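Local coordinates for Trp Repressor Binding Protein (Bacillus subtilis, PDB 1RLI) that is a putative NADPH-dependent oxidoreductase of the SsuE family that probably uses FMN as its cofactor, at residues 137-140 against 141-144; 84-87 against 88-92; 125-128 against 129-132; 94-97 against 98-101. All blocks are in the same frame, centred on the assembly; numbering follows the deposited sequence.

Contact 1 (137-140 against 141-144); sequences QQFE and HIFH
F139 and F143, one turn apart on helix 133-146, lie side by side and point the same way. Their planes are near parallel, 18° apart, but the rings are slid so far past each other, with centroids 5.7 Å apart, that they barely overlap; the touching is done by F143 CZ against F139 CD1 at 3.8 Å. I142 adds CD1 to the same apolar side, 4.3 Å from F139 CD1. Both phenylalanines carry CG beside the backbone N (chi1 -59° for F143), which keeps the two rings in step. V120 of strand 117-124 and F150 of strand 149-157 meet this face of the helix.

Four backbone bonds of the i to i+4 kind hold the turn. The straightest joins F143 N to F139 O at 2.8 Å, with an N-H...O angle of 177°; E140 O receives H144 N at 3.0 Å.

Two of the polar side chains turn to other subunits: Q138 NE2 donates to F84 O of the second subunit, and H141 packs against E140 of the fourth. The phenylalanines thus face the sheet and helix 88-95, while Q138 and H141, with I142 beside them, meet other subunits.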
ATOM      1  N   GLN D 137      -3.601  -1.677  -5.168  1.00 11.75           N
ATOM      2  CA  GLN D 137      -2.212  -2.149  -5.192  1.00 12.82           C
ATOM      3  C   GLN D 137      -2.148  -3.658  -5.410  1.00 16.02           C
ATOM      4  O   GLN D 137      -1.192  -4.174  -5.994  1.00 15.39           O
ATOM      5  CB  GLN D 137      -1.494  -1.751  -3.901  1.00 16.17           C
ATOM      6  CG  GLN D 137      -1.387  -0.247  -3.743  1.00 20.49           C
ATOM      7  CD  GLN D 137      -0.726   0.149  -2.434  1.00 25.33           C
ATOM      8  OE1 GLN D 137      -1.300  -0.034  -1.358  1.00 33.67           O
ATOM      9  NE2 GLN D 137       0.484   0.677  -2.518  1.00 26.74           N
ATOM     10  N   GLN D 138      -3.181  -4.365  -4.967  1.00 13.90           N
ATOM     11  CA  GLN D 138      -3.238  -5.798  -5.173  1.00 13.95           C
ATOM     12  C   GLN D 138      -3.430  -6.001  -6.677  1.00 15.41           C
ATOM     13  O   GLN D 138      -2.743  -6.829  -7.287  1.00 12.47           O
ATOM     14  CB  GLN D 138      -4.426  -6.368  -4.386  1.00 15.90           C
ATOM     15  CG  GLN D 138      -4.532  -7.874  -4.350  1.00 19.62           C
ATOM     16  CD  GLN D 138      -5.644  -8.294  -3.392  1.00 27.91           C
ATOM     17  OE1 GLN D 138      -6.823  -8.059  -3.662  1.00 28.96           O
ATOM     18  NE2 GLN D 138      -5.268  -8.876  -2.252  1.00 25.52           N
ATOM     19  N   PHE D 139      -4.332  -5.230  -7.293  1.00 14.48           N
ATOM     20  CA  PHE D 139      -4.550  -5.366  -8.749  1.00 15.39           C
ATOM     21  C   PHE D 139      -3.251  -5.061  -9.491  1.00 15.98           C
ATOM     22  O   PHE D 139      -2.936  -5.712 -10.490  1.00 15.58           O
ATOM     23  CB  PHE D 139      -5.654  -4.423  -9.246  1.00 13.76           C
ATOM     24  CG  PHE D 139      -7.042  -4.986  -9.120  1.00 15.10           C
ATOM     25  CD1 PHE D 139      -7.405  -6.139  -9.825  1.00 16.08           C
ATOM     26  CD2 PHE D 139      -8.000  -4.364  -8.310  1.00 16.31           C
ATOM     27  CE1 PHE D 139      -8.701  -6.672  -9.733  1.00 18.94           C
ATOM     28  CE2 PHE D 139      -9.313  -4.891  -8.207  1.00 15.36           C
ATOM     29  CZ  PHE D 139      -9.660  -6.046  -8.924  1.00 17.84           C
ATOM     30  N   GLU D 140      -2.496  -4.078  -8.993  1.00 13.79           N
ATOM     31  CA  GLU D 140      -1.215  -3.707  -9.598  1.00 15.82           C
ATOM     32  C   GLU D 140      -0.309  -4.946  -9.655  1.00 14.07           C
ATOM     33  O   GLU D 140       0.300  -5.214 -10.700  1.00 14.20           O
ATOM     34  CB  GLU D 140      -0.550  -2.588  -8.771  1.00 16.61           C
ATOM     35  CG  GLU D 140       0.889  -2.205  -9.194  1.00 20.95           C
ATOM     36  CD  GLU D 140       1.535  -1.156  -8.269  1.00 27.54           C
ATOM     37  OE1 GLU D 140       1.115  -1.011  -7.090  1.00 29.07           O
ATOM     38  OE2 GLU D 140       2.491  -0.480  -8.716  1.00 26.53           O
ATOM     39  N   HIS D 141      -0.209  -5.689  -8.549  1.00 12.44           N
ATOM     40  CA  HIS D 141       0.651  -6.882  -8.534  1.00 14.76           C
ATOM     41  C   HIS D 141       0.106  -7.959  -9.463  1.00 13.45           C
ATOM     42  O   HIS D 141       0.869  -8.632 -10.146  1.00 15.27           O
ATOM     43  CB  HIS D 141       0.782  -7.473  -7.118  1.00 13.82           C
ATOM     44  CG  HIS D 141       1.594  -6.632  -6.177  1.00 20.63           C
ATOM     45  ND1 HIS D 141       2.823  -6.099  -6.516  1.00 24.17           N
ATOM     46  CD2 HIS D 141       1.362  -6.254  -4.898  1.00 21.36           C
ATOM     47  CE1 HIS D 141       3.310  -5.425  -5.487  1.00 23.55           C
ATOM     48  NE2 HIS D 141       2.441  -5.504  -4.494  1.00 25.52           N
ATOM     49  N   ILE D 142      -1.208  -8.137  -9.468  1.00 14.21           N
ATOM     50  CA  ILE D 142      -1.829  -9.138 -10.343  1.00 15.39           C
ATOM     51  C   ILE D 142      -1.502  -8.835 -11.814  1.00 18.29           C
ATOM     52  O   ILE D 142      -1.003  -9.700 -12.557  1.00 16.76           O
ATOM     53  CB  ILE D 142      -3.371  -9.141 -10.149  1.00 13.53           C
ATOM     54  CG1 ILE D 142      -3.699  -9.676  -8.748  1.00 12.70           C
ATOM     55  CG2 ILE D 142      -4.053  -9.976 -11.253  1.00 14.94           C
ATOM     56  CD1 ILE D 142      -5.200  -9.532  -8.388  1.00 13.29           C
ATOM     57  N   PHE D 143      -1.766  -7.608 -12.247  1.00 15.53           N
ATOM     58  CA  PHE D 143      -1.498  -7.277 -13.638  1.00 16.70           C
ATOM     59  C   PHE D 143      -0.015  -7.354 -13.987  1.00 15.99           C
ATOM     60  O   PHE D 143       0.347  -7.876 -15.057  1.00 19.37           O
ATOM     61  CB  PHE D 143      -2.067  -5.886 -13.980  1.00 16.55           C
ATOM     62  CG  PHE D 143      -3.555  -5.778 -13.770  1.00 15.72           C
ATOM     63  CD1 PHE D 143      -4.394  -6.845 -14.088  1.00 16.41           C
ATOM     64  CD2 PHE D 143      -4.123  -4.620 -13.256  1.00 16.33           C
ATOM     65  CE1 PHE D 143      -5.769  -6.768 -13.899  1.00 20.38           C
ATOM     66  CE2 PHE D 143      -5.511  -4.532 -13.061  1.00 18.39           C
ATOM     67  CZ  PHE D 143      -6.332  -5.603 -13.382  1.00 18.52           C
ATOM     68  N   HIS D 144       0.844  -6.878 -13.090  1.00 15.13           N
ATOM     69  CA  HIS D 144       2.274  -6.915 -13.340  1.00 17.25           C
ATOM     70  C   HIS D 144       2.745  -8.351 -13.509  1.00 17.57           C
ATOM     71  O   HIS D 144       3.638  -8.625 -14.299  1.00 15.86           O
ATOM     72  CB  HIS D 144       3.051  -6.299 -12.192  1.00 20.28           C
ATOM     73  CG  HIS D 144       4.532  -6.342 -12.393  1.00 23.85           C
ATOM     74  ND1 HIS D 144       5.189  -5.480 -13.243  1.00 24.85           N
ATOM     75  CD2 HIS D 144       5.478  -7.176 -11.895  1.00 24.21           C
ATOM     76  CE1 HIS D 144       6.477  -5.776 -13.259  1.00 24.44           C
ATOM     77  NE2 HIS D 144       6.678  -6.800 -12.449  1.00 26.01           N
TER

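Contact 2 (84-87 against 88-92)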
ATOM      1  N   PHE D  84     -12.865  -4.735   1.936  1.00 17.39           N
ATOM      2  CA  PHE D  84     -11.637  -4.095   1.455  1.00 15.76           C
ATOM      3  C   PHE D  84     -10.914  -4.853   0.355  1.00 16.77           C
ATOM      4  O   PHE D  84      -9.724  -4.635   0.081  1.00 16.19           O
ATOM      5  CB  PHE D  84     -10.726  -3.827   2.662  1.00 15.32           C
ATOM      6  CG  PHE D  84     -11.427  -3.068   3.749  1.00 15.66           C
ATOM      7  CD1 PHE D  84     -11.666  -1.702   3.618  1.00 16.67           C
ATOM      8  CD2 PHE D  84     -11.978  -3.751   4.832  1.00 18.70           C
ATOM      9  CE1 PHE D  84     -12.458  -1.024   4.551  1.00 20.51           C
ATOM     10  CE2 PHE D  84     -12.762  -3.092   5.754  1.00 17.49           C
ATOM     11  CZ  PHE D  84     -13.006  -1.720   5.612  1.00 16.59           C
ATOM     12  N   GLY D  85     -11.657  -5.738  -0.298  1.00 16.33           N
ATOM     13  CA  GLY D  85     -11.089  -6.508  -1.395  1.00 15.25           C
ATOM     14  C   GLY D  85     -12.079  -6.559  -2.537  1.00 16.32           C
ATOM     15  O   GLY D  85     -13.082  -5.862  -2.513  1.00 16.48           O
ATOM     16  N   MET D  86     -11.812  -7.385  -3.546  1.00 15.40           N
ATOM     17  CA  MET D  86     -12.740  -7.482  -4.661  1.00 15.98           C
ATOM     18  C   MET D  86     -13.914  -8.387  -4.277  1.00 15.73           C
ATOM     19  O   MET D  86     -13.976  -8.900  -3.164  1.00 15.14           O
ATOM     20  CB  MET D  86     -12.014  -8.020  -5.898  1.00 17.56           C
ATOM     21  CG  MET D  86     -11.458  -9.429  -5.729  1.00 18.89           C
ATOM     22  SD  MET D  86     -10.423  -9.925  -7.137  1.00 18.03           S
ATOM     23  CE  MET D  86      -8.858  -9.062  -6.684  1.00 18.63           C
ATOM     24  N   SER D  87     -14.835  -8.600  -5.201  1.00 15.90           N
ATOM     25  CA  SER D  87     -15.981  -9.450  -4.906  1.00 15.68           C
ATOM     26  C   SER D  87     -15.595 -10.932  -4.861  1.00 16.78           C
ATOM     27  O   SER D  87     -14.534 -11.318  -5.332  1.00 14.21           O
ATOM     28  CB  SER D  87     -17.072  -9.230  -5.965  1.00 16.03           C
ATOM     29  OG  SER D  87     -16.711  -9.810  -7.202  1.00 14.25           O
ATOM     30  N   GLY D  88     -16.455 -11.759  -4.268  1.00 16.02           N
ATOM     31  CA  GLY D  88     -16.177 -13.182  -4.233  1.00 17.47           C
ATOM     32  C   GLY D  88     -16.107 -13.727  -5.653  1.00 15.75           C
ATOM     33  O   GLY D  88     -15.246 -14.554  -5.967  1.00 17.06           O
ATOM     34  N   THR D  89     -17.000 -13.280  -6.533  1.00 14.38           N
ATOM     35  CA  THR D  89     -16.967 -13.783  -7.904  1.00 15.97           C
ATOM     36  C   THR D  89     -15.697 -13.399  -8.650  1.00 15.83           C
ATOM     37  O   THR D  89     -15.120 -14.229  -9.341  1.00 15.16           O
ATOM     38  CB  THR D  89     -18.179 -13.312  -8.727  1.00 16.22           C
ATOM     39  OG1 THR D  89     -18.268 -11.883  -8.693  1.00 18.06           O
ATOM     40  CG2 THR D  89     -19.470 -13.916  -8.163  1.00 15.96           C
ATOM     41  N   LEU D  90     -15.234 -12.155  -8.506  1.00 13.80           N
ATOM     42  CA  LEU D  90     -14.025 -11.765  -9.233  1.00 14.39           C
ATOM     43  C   LEU D  90     -12.793 -12.441  -8.653  1.00 12.88           C
ATOM     44  O   LEU D  90     -11.859 -12.786  -9.398  1.00 13.27           O
ATOM     45  CB  LEU D  90     -13.831 -10.237  -9.243  1.00 14.69           C
ATOM     46  CG  LEU D  90     -12.656  -9.728 -10.105  1.00 14.52           C
ATOM     47  CD1 LEU D  90     -12.815 -10.210 -11.562  1.00 15.50           C
ATOM     48  CD2 LEU D  90     -12.602  -8.199 -10.079  1.00 14.93           C
ATOM     49  N   LYS D  91     -12.771 -12.646  -7.338  1.00 12.53           N
ATOM     50  CA  LYS D  91     -11.627 -13.316  -6.689  1.00 11.69           C
ATOM     51  C   LYS D  91     -11.502 -14.772  -7.173  1.00 13.89           C
ATOM     52  O   LYS D  91     -10.402 -15.220  -7.505  1.00 11.98           O
ATOM     53  CB  LYS D  91     -11.780 -13.274  -5.162  1.00 13.69           C
ATOM     54  CG  LYS D  91     -10.794 -14.134  -4.373  1.00 14.47           C
ATOM     55  CD  LYS D  91      -9.358 -13.709  -4.603  1.00 16.86           C
ATOM     56  CE  LYS D  91      -8.420 -14.472  -3.660  1.00 17.68           C
ATOM     57  NZ  LYS D  91      -6.998 -14.266  -4.062  1.00 14.81           N
ATOM     58  N   LEU D  92     -12.616 -15.506  -7.254  1.00 14.59           N
ATOM     59  CA  LEU D  92     -12.534 -16.893  -7.715  1.00 15.93           C
ATOM     60  C   LEU D  92     -12.188 -16.950  -9.205  1.00 16.11           C
ATOM     61  O   LEU D  92     -11.515 -17.890  -9.664  1.00 15.21           O
ATOM     62  CB  LEU D  92     -13.853 -17.644  -7.434  1.00 18.42           C
ATOM     63  CG  LEU D  92     -13.906 -18.363  -6.073  1.00 23.86           C
ATOM     64  CD1 LEU D  92     -13.650 -17.370  -4.924  1.00 24.88           C
ATOM     65  CD2 LEU D  92     -15.258 -19.063  -5.919  1.00 24.68           C
TER
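This is a helix N-cap, in which the loop after strand 74-80 turns into helix 88-95, S87 being the cap residue. Its OG accepts the N-H of L90 at 3.1 Å in a fairly straight bond (163°), and its carbonyl O takes K91 N at 3.0 Å. OG stands between the backbone N and the carbonyl carbon (chi1 73°), a rotation that brings it to the first turn and within 3.0 Å of T89 OG1. S87 OG is also hydrogen-bonded to G11 O, in the loop that follows strand 6-10, so the cap ties two neighbouring loops together. With alanine in place of S87, L90 N would probably lose its capping acceptor and G11 O its hydroxyl partner.

Beside the cap, M86 sets its thioether against the first turn of the helix. The chain bends at chi3 (80°), and SD rests 3.7 Å from L90 CG and 3.6 Å from K91 CA. The M86 and K91 side chains cross at about a right angle, with M86 CG 3.9 Å from K91 CB, while the ammonium of K91 leads on to a salt bridge with D95. F139 of helix 133-146 packs on both M86 and L90. A serine cap whose hydroxyl receives the N-H three residues on is a classic N-cap motif, here set after a central strand of a flavodoxin-like fold.

Contact 3 (125-128 against 129-132); sequences GDNP and KIKG
K131 reaches back over the turn to D126, and the two side chains cross obliquely. The lysine is extended beyond CG, so that CD passes 3.4 Å from D126 O and NZ arrives at D126 OD1, 2.9 Å away, as a salt bridge. NZ approaches on the syn side of the carboxylate, 31° out of its plane. The second oxygen is joined to the same ammonium through a water, which donates to D126 OD2 and accepts from K131 NZ at 2.7 Å; the carboxylate, water and ammonium close a small ring. A methionine in place of the lysine would probably leave the aspartate charge without its mate and the bridging water without its donor. F84 packs against both D126 and K131.

D126 precedes the short helix 128-131, which follows strand 117-124, and K131 is its last residue. N127 occupies the N-cap position, yet its side chain makes no capping bond; its carbonyl accepts K131 N at 2.8 Å and I130 N at 3.0 Å, as helix backbone does. P128 O closes the turn by receiving G132 N.

The N127 side chain, with CG anti to N (chi1 -164°), lies beside I130 and points the same way, ND2 coming 3.8 Å from I130 CB. On its other branch OD1 meets the aliphatic part of K129 at CG, 3.1 Å away, where the two side chains cross. K129 O is taken up by Y153 OH of the third subunit, and I130 packs on E140 of that same subunit.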
ATOM      1  N   GLY D 125     -18.538   1.538   0.094  1.00 26.48           N
ATOM      2  CA  GLY D 125     -19.217   2.528   0.915  1.00 27.46           C
ATOM      3  C   GLY D 125     -18.457   2.991   2.137  1.00 29.17           C
ATOM      4  O   GLY D 125     -18.970   3.775   2.944  1.00 30.42           O
ATOM      5  N   ASP D 126     -17.220   2.527   2.277  1.00 28.11           N
ATOM      6  CA  ASP D 126     -16.403   2.882   3.435  1.00 26.84           C
ATOM      7  C   ASP D 126     -15.126   3.617   2.989  1.00 25.41           C
ATOM      8  O   ASP D 126     -14.082   2.990   2.858  1.00 26.79           O
ATOM      9  CB  ASP D 126     -16.054   1.588   4.188  1.00 28.57           C
ATOM     10  CG  ASP D 126     -15.416   1.832   5.553  1.00 31.14           C
ATOM     11  OD1 ASP D 126     -15.207   3.002   5.942  1.00 30.41           O
ATOM     12  OD2 ASP D 126     -15.129   0.825   6.240  1.00 31.38           O
ATOM     13  N   ASN D 127     -15.236   4.928   2.759  1.00 22.14           N
ATOM     14  CA  ASN D 127     -14.121   5.800   2.334  1.00 24.57           C
ATOM     15  C   ASN D 127     -13.142   5.093   1.389  1.00 20.61           C
ATOM     16  O   ASN D 127     -11.930   5.020   1.632  1.00 19.36           O
ATOM     17  CB  ASN D 127     -13.372   6.340   3.556  1.00 24.20           C
ATOM     18  CG  ASN D 127     -12.482   7.526   3.221  1.00 28.36           C
ATOM     19  OD1 ASN D 127     -12.685   8.221   2.216  1.00 29.92           O
ATOM     20  ND2 ASN D 127     -11.507   7.783   4.078  1.00 27.12           N
ATOM     21  N   PRO D 128     -13.672   4.586   0.281  1.00 21.63           N
ATOM     22  CA  PRO D 128     -12.935   3.863  -0.759  1.00 21.22           C
ATOM     23  C   PRO D 128     -11.677   4.567  -1.265  1.00 22.11           C
ATOM     24  O   PRO D 128     -10.687   3.902  -1.540  1.00 19.80           O
ATOM     25  CB  PRO D 128     -13.966   3.697  -1.874  1.00 24.18           C
ATOM     26  CG  PRO D 128     -15.283   3.863  -1.196  1.00 27.05           C
ATOM     27  CD  PRO D 128     -15.043   4.898  -0.158  1.00 22.91           C
ATOM     28  N   LYS D 129     -11.729   5.897  -1.399  1.00 21.55           N
ATOM     29  CA  LYS D 129     -10.590   6.680  -1.904  1.00 22.94           C
ATOM     30  C   LYS D 129      -9.337   6.395  -1.101  1.00 20.86           C
ATOM     31  O   LYS D 129      -8.224   6.549  -1.595  1.00 20.18           O
ATOM     32  CB  LYS D 129     -10.906   8.190  -1.862  1.00 26.51           C
ATOM     33  CG  LYS D 129     -11.057   8.730  -0.432  1.00 31.00           C
ATOM     34  CD  LYS D 129     -11.657  10.133  -0.394  1.00 37.52           C
ATOM     35  CE  LYS D 129     -10.569  11.172  -0.367  1.00 38.11           C
ATOM     36  NZ  LYS D 129      -9.645  10.949  -1.504  1.00 40.76           N
ATOM     37  N   ILE D 130      -9.521   5.995   0.153  1.00 19.49           N
ATOM     38  CA  ILE D 130      -8.398   5.642   1.001  1.00 18.71           C
ATOM     39  C   ILE D 130      -8.387   4.151   1.345  1.00 18.19           C
ATOM     40  O   ILE D 130      -7.375   3.471   1.177  1.00 16.79           O
ATOM     41  CB  ILE D 130      -8.394   6.442   2.333  1.00 21.31           C
ATOM     42  CG1 ILE D 130      -8.210   7.939   2.057  1.00 25.44           C
ATOM     43  CG2 ILE D 130      -7.281   5.929   3.234  1.00 23.67           C
ATOM     44  CD1 ILE D 130      -6.877   8.283   1.370  1.00 21.92           C
ATOM     45  N   LYS D 131      -9.516   3.633   1.823  1.00 17.36           N
ATOM     46  CA  LYS D 131      -9.564   2.239   2.227  1.00 19.15           C
ATOM     47  C   LYS D 131      -9.539   1.237   1.071  1.00 18.34           C
ATOM     48  O   LYS D 131      -9.343   0.043   1.297  1.00 17.73           O
ATOM     49  CB  LYS D 131     -10.783   2.011   3.125  1.00 22.92           C
ATOM     50  CG  LYS D 131     -10.731   2.888   4.384  1.00 24.57           C
ATOM     51  CD  LYS D 131     -11.826   2.570   5.390  1.00 29.34           C
ATOM     52  CE  LYS D 131     -11.680   3.457   6.632  1.00 31.12           C
ATOM     53  NZ  LYS D 131     -12.867   3.360   7.532  1.00 34.23           N
ATOM     54  N   GLY D 132      -9.718   1.736  -0.150  1.00 15.95           N
ATOM     55  CA  GLY D 132      -9.685   0.876  -1.322  1.00 15.86           C
ATOM     56  C   GLY D 132      -8.312   0.856  -1.982  1.00 17.22           C
ATOM     57  O   GLY D 132      -8.111   0.157  -2.977  1.00 15.40           O
TER
HETATM   58  O   HOH W   1     -13.668   0.918   8.394  1.00 33.54           O

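Contact 4 (94-97 against 98-101); sequences IDRW and SQTL
R96, where helices 88-95 and 97-100 adjoin, meets Q99 of the second helix, linked through one water. The water accepts from R96 NE at 2.8 Å, lying in the plane of the guanidinium at its edge, and donates to Q99 OE1 at 3.0 Å. The direct approach of R96 NE to Q99 OE1 is longer, 3.5 Å, and the guanidinium and amide planes are 31° apart. R96 CG, anti to the backbone N (chi1 -167°), comes 3.8 Å from Q99 CD, and the chain runs on extended to NE. R96 NH1 donates to Q59 OE1.

Among the backbone acceptors, R96 O takes T100 N at 3.1 Å and Q99 N in a weak bond bent to 127°. D95 O receives S98 N at 3.1 Å, and W97 O holds L101 N at 2.9 Å. L101 CG lies 3.2 Å from the same W97 O.

The hydroxyls and the carboxylate find partners elsewhere: T100 OG1 bonds to Y62 OH, S98 OG to W83 NE1 of the second subunit, and D95 forms a salt bridge with K91. W97, whose ring has I94 CA over one face, packs against Y62 of helix 62-70, M113 of helix 109-114, and I142 and M146 of helix 133-146, with F93 of helix 88-95 meeting it edge-to-face.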
ATOM      1  N   ILE D  94     -10.269 -14.653 -10.973  1.00 14.40           N
ATOM      2  CA  ILE D  94      -8.836 -14.411 -11.120  1.00 13.65           C
ATOM      3  C   ILE D  94      -7.998 -15.583 -10.553  1.00 14.35           C
ATOM      4  O   ILE D  94      -6.997 -15.977 -11.165  1.00 13.00           O
ATOM      5  CB  ILE D  94      -8.455 -13.043 -10.458  1.00 15.62           C
ATOM      6  CG1 ILE D  94      -9.084 -11.913 -11.294  1.00 15.62           C
ATOM      7  CG2 ILE D  94      -6.931 -12.860 -10.382  1.00 15.35           C
ATOM      8  CD1 ILE D  94      -8.974 -10.503 -10.655  1.00 17.79           C
ATOM      9  N   ASP D  95      -8.406 -16.160  -9.422  1.00 12.79           N
ATOM     10  CA  ASP D  95      -7.636 -17.265  -8.848  1.00 13.89           C
ATOM     11  C   ASP D  95      -7.527 -18.420  -9.859  1.00 15.44           C
ATOM     12  O   ASP D  95      -6.510 -19.122  -9.892  1.00 15.28           O
ATOM     13  CB  ASP D  95      -8.282 -17.828  -7.572  1.00 15.41           C
ATOM     14  CG  ASP D  95      -8.018 -16.976  -6.321  1.00 19.83           C
ATOM     15  OD1 ASP D  95      -7.233 -16.010  -6.372  1.00 17.68           O
ATOM     16  OD2 ASP D  95      -8.616 -17.313  -5.274  1.00 17.80           O
ATOM     17  N   ARG D  96      -8.578 -18.626 -10.653  1.00 15.17           N
ATOM     18  CA  ARG D  96      -8.582 -19.705 -11.647  1.00 15.44           C
ATOM     19  C   ARG D  96      -7.602 -19.451 -12.802  1.00 15.11           C
ATOM     20  O   ARG D  96      -7.316 -20.349 -13.599  1.00 15.89           O
ATOM     21  CB  ARG D  96     -10.011 -19.961 -12.165  1.00 17.38           C
ATOM     22  CG  ARG D  96     -10.184 -21.260 -12.976  1.00 18.99           C
ATOM     23  CD  ARG D  96     -11.663 -21.663 -12.979  1.00 19.39           C
ATOM     24  NE  ARG D  96     -11.961 -22.764 -13.892  1.00 20.05           N
ATOM     25  CZ  ARG D  96     -13.137 -23.380 -13.933  1.00 24.45           C
ATOM     26  NH1 ARG D  96     -14.102 -22.996 -13.102  1.00 23.69           N
ATOM     27  NH2 ARG D  96     -13.349 -24.359 -14.819  1.00 24.52           N
ATOM     28  N   TRP D  97      -7.064 -18.235 -12.918  1.00 14.82           N
ATOM     29  CA  TRP D  97      -6.063 -18.003 -13.962  1.00 15.50           C
ATOM     30  C   TRP D  97      -4.890 -18.957 -13.700  1.00 14.63           C
ATOM     31  O   TRP D  97      -4.139 -19.288 -14.604  1.00 15.46           O
ATOM     32  CB  TRP D  97      -5.556 -16.554 -13.946  1.00 13.82           C
ATOM     33  CG  TRP D  97      -6.553 -15.561 -14.476  1.00 14.82           C
ATOM     34  CD1 TRP D  97      -7.822 -15.822 -14.918  1.00 17.09           C
ATOM     35  CD2 TRP D  97      -6.381 -14.144 -14.558  1.00 16.20           C
ATOM     36  NE1 TRP D  97      -8.450 -14.647 -15.263  1.00 18.59           N
ATOM     37  CE2 TRP D  97      -7.591 -13.602 -15.045  1.00 18.35           C
ATOM     38  CE3 TRP D  97      -5.324 -13.278 -14.255  1.00 16.05           C
ATOM     39  CZ2 TRP D  97      -7.781 -12.224 -15.235  1.00 18.52           C
ATOM     40  CZ3 TRP D  97      -5.505 -11.902 -14.440  1.00 15.29           C
ATOM     41  CH2 TRP D  97      -6.734 -11.390 -14.928  1.00 16.13           C
ATOM     42  N   SER D  98      -4.716 -19.387 -12.451  1.00 14.99           N
ATOM     43  CA  SER D  98      -3.630 -20.317 -12.152  1.00 15.64           C
ATOM     44  C   SER D  98      -3.845 -21.605 -12.950  1.00 17.54           C
ATOM     45  O   SER D  98      -2.883 -22.216 -13.421  1.00 19.07           O
ATOM     46  CB  SER D  98      -3.576 -20.639 -10.655  1.00 16.45           C
ATOM     47  OG  SER D  98      -2.994 -19.544  -9.961  1.00 17.39           O
ATOM     48  N   GLN D  99      -5.103 -22.008 -13.073  1.00 18.07           N
ATOM     49  CA  GLN D  99      -5.456 -23.212 -13.826  1.00 19.33           C
ATOM     50  C   GLN D  99      -5.280 -22.976 -15.318  1.00 18.11           C
ATOM     51  O   GLN D  99      -4.740 -23.811 -16.032  1.00 16.31           O
ATOM     52  CB  GLN D  99      -6.917 -23.609 -13.571  1.00 22.08           C
ATOM     53  CG  GLN D  99      -7.147 -24.407 -12.304  1.00 24.25           C
ATOM     54  CD  GLN D  99      -8.636 -24.642 -12.021  1.00 29.73           C
ATOM     55  OE1 GLN D  99      -9.427 -25.029 -12.910  1.00 28.22           O
ATOM     56  NE2 GLN D  99      -9.023 -24.414 -10.773  1.00 31.83           N
ATOM     57  N   THR D 100      -5.749 -21.833 -15.790  1.00 16.42           N
ATOM     58  CA  THR D 100      -5.653 -21.528 -17.207  1.00 15.01           C
ATOM     59  C   THR D 100      -4.215 -21.421 -17.679  1.00 18.61           C
ATOM     60  O   THR D 100      -3.919 -21.720 -18.833  1.00 18.46           O
ATOM     61  CB  THR D 100      -6.440 -20.241 -17.504  1.00 17.77           C
ATOM     62  OG1 THR D 100      -7.754 -20.380 -16.937  1.00 14.63           O
ATOM     63  CG2 THR D 100      -6.543 -20.005 -18.982  1.00 16.01           C
ATOM     64  N   LEU D 101      -3.314 -21.010 -16.789  1.00 15.97           N
ATOM     65  CA  LEU D 101      -1.903 -20.895 -17.139  1.00 18.12           C
ATOM     66  C   LEU D 101      -1.275 -22.272 -17.351  1.00 18.77           C
ATOM     67  O   LEU D 101      -0.143 -22.378 -17.829  1.00 19.49           O
ATOM     68  CB  LEU D 101      -1.152 -20.138 -16.043  1.00 18.74           C
ATOM     69  CG  LEU D 101      -1.385 -18.620 -16.067  1.00 17.67           C
ATOM     70  CD1 LEU D 101      -1.008 -18.011 -14.724  1.00 17.51           C
ATOM     71  CD2 LEU D 101      -0.554 -17.997 -17.175  1.00 18.99           C
TER
HETATM   72  O   HOH W   2     -10.055 -23.810 -15.615  1.00 24.76           O

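In the fold
Along the chain the order is contact 2, contact 4, contact 3, contact 1, all in the FMN reductase fold with its mostly parallel beta-sheet. Contacts 2 and 4 share helix 88-95, one at its first turn, the other farther along, running into helix 97-100, with centres 14 Å apart. Contact 1, on helix 133-146, touches both, about 14 Å and 15 Å away between centres, through F139 and I142. Contact 3 precedes contact 1 in the chain but meets only contact 2, where F84 packs on D126; its centre is about 28 Å from that of contact 4. All four contacts reach other subunits, so these helices and the turn at 125-132 also take part in the tetramer.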